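Local coordinates for protein N-acetylmuramoyl-L-alanine amidase XlyA (Bacillus subtilis, PDB 3RDR) that hydrolyses the amide link between N-acetylmuramoyl residues and L-amino acids in cell-wall glycopeptides, this chain being its zinc-containing catalytic domain, at residues Gln113-Ile116 with Lys117-Ala121; Asn129-His133 with Lys134-Gly138. All blocks are in the same frame, centred on the assembly; numbering follows the deposited sequence.

Contact 1 (Gln113-Ile116 with Lys117-Ala121)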
# COMPACT_ATOMS: atom_id res chain seq x y z
N GLN A 113 1.24 -9.77 -3.92
CA GLN A 113 1.49 -10.01 -5.34
C GLN A 113 0.17 -10.33 -6.03
O GLN A 113 -0.06 -9.92 -7.17
CB GLN A 113 2.50 -11.15 -5.52
CG GLN A 113 3.89 -10.78 -5.03
CD GLN A 113 4.87 -11.95 -5.03
OE1 GLN A 113 4.58 -13.01 -4.48
NE2 GLN A 113 6.03 -11.75 -5.62
N TRP A 114 -0.71 -11.05 -5.34
CA TRP A 114 -2.01 -11.38 -5.91
C TRP A 114 -2.80 -10.09 -6.10
O TRP A 114 -3.40 -9.86 -7.15
CB TRP A 114 -2.79 -12.31 -4.98
CG TRP A 114 -4.24 -12.38 -5.35
CD1 TRP A 114 -4.80 -13.06 -6.39
CD2 TRP A 114 -5.31 -11.64 -4.73
NE1 TRP A 114 -6.15 -12.80 -6.47
CE2 TRP A 114 -6.49 -11.93 -5.46
CE3 TRP A 114 -5.39 -10.77 -3.64
CZ2 TRP A 114 -7.73 -11.37 -5.14
CZ3 TRP A 114 -6.62 -10.21 -3.32
CH2 TRP A 114 -7.77 -10.52 -4.06
N LEU A 115 -2.81 -9.25 -5.07
CA LEU A 115 -3.52 -7.97 -5.12
C LEU A 115 -2.99 -7.11 -6.26
O LEU A 115 -3.77 -6.55 -7.03
CB LEU A 115 -3.34 -7.22 -3.79
CG LEU A 115 -3.86 -5.78 -3.72
CD1 LEU A 115 -5.37 -5.76 -3.95
CD2 LEU A 115 -3.53 -5.18 -2.35
N ILE A 116 -1.68 -7.01 -6.37
CA ILE A 116 -1.06 -6.20 -7.41
C ILE A 116 -1.43 -6.70 -8.81
O ILE A 116 -1.70 -5.90 -9.71
CB ILE A 116 0.47 -6.16 -7.24
CG1 ILE A 116 0.81 -5.39 -5.96
CG2 ILE A 116 1.12 -5.49 -8.44
CD1 ILE A 116 2.26 -5.44 -5.57
N LYS A 117 -1.44 -8.02 -9.00
CA LYS A 117 -1.79 -8.59 -10.30
C LYS A 117 -3.22 -8.19 -10.66
O LYS A 117 -3.51 -7.82 -11.79
CB LYS A 117 -1.69 -10.11 -10.27
CG LYS A 117 -2.27 -10.77 -11.52
CD LYS A 117 -2.98 -12.08 -11.19
CE LYS A 117 -2.01 -13.24 -11.07
NZ LYS A 117 -1.49 -13.67 -12.41
N THR A 118 -4.11 -8.29 -9.67
CA THR A 118 -5.51 -7.95 -9.85
C THR A 118 -5.69 -6.47 -10.19
O THR A 118 -6.48 -6.11 -11.05
CB THR A 118 -6.32 -8.27 -8.58
OG1 THR A 118 -6.11 -9.64 -8.22
CG2 THR A 118 -7.80 -8.02 -8.81
N LEU A 119 -4.94 -5.61 -9.49
CA LEU A 119 -5.00 -4.17 -9.71
C LEU A 119 -4.49 -3.80 -11.11
O LEU A 119 -5.06 -2.94 -11.78
CB LEU A 119 -4.16 -3.46 -8.65
CG LEU A 119 -4.84 -2.75 -7.47
CD1 LEU A 119 -6.19 -3.36 -7.14
CD2 LEU A 119 -3.90 -2.80 -6.26
N MET A 120 -3.41 -4.45 -11.54
CA MET A 120 -2.83 -4.20 -12.85
C MET A 120 -3.86 -4.43 -13.96
O MET A 120 -4.02 -3.60 -14.86
CB MET A 120 -1.63 -5.13 -13.08
CG MET A 120 -0.37 -4.74 -12.31
SD MET A 120 0.83 -6.09 -12.25
CE MET A 120 1.43 -6.12 -13.96
N ALA A 121 -4.55 -5.56 -13.88
CA ALA A 121 -5.56 -5.91 -14.87
C ALA A 121 -6.80 -5.02 -14.82
O ALA A 121 -7.33 -4.64 -15.86
CB ALA A 121 -5.97 -7.37 -14.70

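Contact 2 (Asn129-His133 with Lys134-Gly138). With ZN (zinc ion), chain B.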
# COMPACT_ATOMS: atom_id res chain seq x y z
N ASN A 129 5.18 -0.22 -14.21
CA ASN A 129 4.68 0.86 -13.36
C ASN A 129 4.39 0.45 -11.92
O ASN A 129 3.77 1.19 -11.17
CB ASN A 129 3.46 1.50 -14.02
CG ASN A 129 3.84 2.51 -15.10
OD1 ASN A 129 4.90 2.39 -15.71
ND2 ASN A 129 2.98 3.48 -15.34
N VAL A 130 4.83 -0.75 -11.54
CA VAL A 130 4.69 -1.21 -10.16
C VAL A 130 6.03 -0.80 -9.58
O VAL A 130 7.06 -1.40 -9.90
CB VAL A 130 4.51 -2.73 -10.07
CG1 VAL A 130 4.46 -3.16 -8.60
CG2 VAL A 130 3.22 -3.15 -10.76
N VAL A 131 6.03 0.23 -8.75
CA VAL A 131 7.27 0.74 -8.18
C VAL A 131 7.35 0.76 -6.66
O VAL A 131 6.34 0.67 -5.96
CB VAL A 131 7.53 2.19 -8.66
CG1 VAL A 131 7.58 2.24 -10.18
CG2 VAL A 131 6.43 3.10 -8.13
N PRO A 132 8.58 0.88 -6.13
CA PRO A 132 8.79 0.93 -4.69
C PRO A 132 8.69 2.38 -4.26
O PRO A 132 8.92 3.29 -5.06
CB PRO A 132 10.22 0.40 -4.54
CG PRO A 132 10.89 0.97 -5.77
CD PRO A 132 9.86 0.71 -6.85
N HIS A 133 8.32 2.61 -3.00
CA HIS A 133 8.22 3.96 -2.48
C HIS A 133 9.50 4.72 -2.83
O HIS A 133 9.47 5.89 -3.19
CB HIS A 133 8.04 3.91 -0.95
CG HIS A 133 8.01 5.26 -0.30
ND1 HIS A 133 7.88 5.42 1.06
CD2 HIS A 133 8.08 6.51 -0.82
CE1 HIS A 133 7.87 6.71 1.35
NE2 HIS A 133 7.99 7.39 0.23
N LYS A 134 10.63 4.02 -2.75
CA LYS A 134 11.94 4.62 -3.03
C LYS A 134 12.00 5.36 -4.36
O LYS A 134 12.64 6.41 -4.47
CB LYS A 134 13.02 3.53 -3.00
CG LYS A 134 14.44 4.07 -3.17
CD LYS A 134 15.47 2.96 -3.00
CE LYS A 134 16.90 3.48 -3.13
NZ LYS A 134 17.89 2.38 -2.92
N TYR A 135 11.34 4.82 -5.37
CA TYR A 135 11.31 5.42 -6.70
C TYR A 135 10.90 6.89 -6.66
O TYR A 135 11.49 7.73 -7.35
CB TYR A 135 10.34 4.65 -7.59
CG TYR A 135 10.23 5.18 -9.00
CD1 TYR A 135 11.29 5.03 -9.90
CD2 TYR A 135 9.08 5.82 -9.44
CE1 TYR A 135 11.19 5.51 -11.21
CE2 TYR A 135 8.96 6.30 -10.74
CZ TYR A 135 10.02 6.14 -11.62
OH TYR A 135 9.91 6.61 -12.91
N TRP A 136 9.90 7.21 -5.84
CA TRP A 136 9.39 8.58 -5.72
C TRP A 136 10.14 9.48 -4.75
O TRP A 136 10.15 10.70 -4.92
CB TRP A 136 7.92 8.55 -5.27
CG TRP A 136 7.01 7.69 -6.09
CD1 TRP A 136 6.33 6.59 -5.66
CD2 TRP A 136 6.66 7.88 -7.46
NE1 TRP A 136 5.56 6.08 -6.69
CE2 TRP A 136 5.75 6.85 -7.80
CE3 TRP A 136 7.03 8.81 -8.44
CZ2 TRP A 136 5.20 6.73 -9.09
CZ3 TRP A 136 6.48 8.70 -9.72
CH2 TRP A 136 5.58 7.66 -10.03
N SER A 137 10.78 8.91 -3.74
CA SER A 137 11.45 9.73 -2.75
C SER A 137 12.87 9.34 -2.37
O SER A 137 13.52 10.05 -1.61
CB SER A 137 10.60 9.75 -1.47
OG SER A 137 10.52 8.44 -0.94
N GLY A 138 13.35 8.21 -2.88
CA GLY A 138 14.69 7.79 -2.54
C GLY A 138 14.75 7.19 -1.14
O GLY A 138 15.82 6.81 -0.66
ZN ZN B . 7.10 3.68 2.24

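Contact 1 (Gln113-Ile116 with Lys117-Ala121)
W114 and T118 meet one helical turn apart, the threonine hydroxyl sitting over one face of the indole. OG1 of T118 stands 3.5 Å above the W114 ring plane, displaced toward the rim, and its closest ring atom is CE2 of W114 at 3.6 Å. The hydroxyl OG1 of T118 also donates to the carbonyl O of W114 (2.9 Å). With OG1 anti to its own carbonyl carbon (chi1 -55°), the hydroxyl is turned back along the helix toward W114. The same W114 O takes the backbone N of T118 at 3.1 Å, and the two donors arrive from opposite faces of the carbonyl plane, so one residue grips this oxygen twice. OG1 lies 36° out of that plane, whereas the amide is tilted from it by 20°.

On the side toward the sheet, L115 and L119 cross obliquely: CG of L115 comes within 3.9 Å of CD2 of L119, and the pair packs on F61 of strand 61-63. One residue on, CG2 of I116 meets SD of M120 at 3.9 Å. The sulfur can reach this methyl because CG2 lies anti to the backbone N of I116 and so leans toward the following turn; I29 lies against M120 and V31 against I116. Amides of K117, L119 and M120 bond to the carbonyls of Q113, L115 and I116. These i to i+4 bonds, with the apolar side chains directed at strands 28-33 and 61-63, mark an amphipathic alpha-helix packed on the central sheet of the T7 lysozyme-like amidase fold.

Contact 2 (Asn129-His133 with Lys134-Gly138)
Y135 folds back on V131 and P132 where edge strand 130-132 turns into helix 133-137, a strand-to-helix junction of the T7 lysozyme-like amidase fold that presents a zinc ligand. K134 begins the second segment with a fully extended side chain that carries NZ to a salt bridge with E140.

At Y135, the backbone N bonds to the carbonyl O of P132 at 2.9 Å; the donor stands 51° out of the carbonyl plane, as the tight turn brings the amide in from above. CG1 of V131 lies 4.3 Å from the centroid of the Y135 ring, 23° off its normal, a CH-pi contact over the face, while CD of P132 rests 4.0 Å from CB of Y135.

W136 repeats the short-range pattern, its N bonding to the carbonyl O of H133. Its indole crosses V131 at about a right angle, CG2 of V131 lying 3.4 Å from NE1 of W136, an N-H engaged by OG1 of T30. CD2 of Y135 stands over the centre of the indole, so the edge of Y135 lies against one face of W136.

S137 sends a weak bond from its N to the same H133 carbonyl. OG of S137 lies 3.0 Å from NE2 of H133, but at a poor angle for a hydrogen bond; NE2 bonds weakly to the carbonyl O of A81, and OG weakly to the N of K139. H133 holds CG anti to its backbone N (chi1 177°), swinging the ring toward the zinc ion, which H32 and C141 also bind. There ND1 of H133 meets the zinc at 2.2 Å.

Along the chain the two contacts come in series: contact 1 lies wholly on helix 105-122, and contact 2 follows on strand 130-132 and helix 133-137. Their centres are about 17 Å apart, yet they touch, since CG2 of V130 lies 3.9 Å from CG2 of I116 and also packs against SD of M120. The helix thus lies against the edge strand that leads directly into H133. Both contacts also lean on strand 28-33, the neighbour of 130-132 in the mixed sheet. Contact 1 packs there through I29 and V31, whereas H32, next to V31, binds the zinc, consistent with helix and metal lying on opposite faces of the sheet; contact 2 forms part of the site itself.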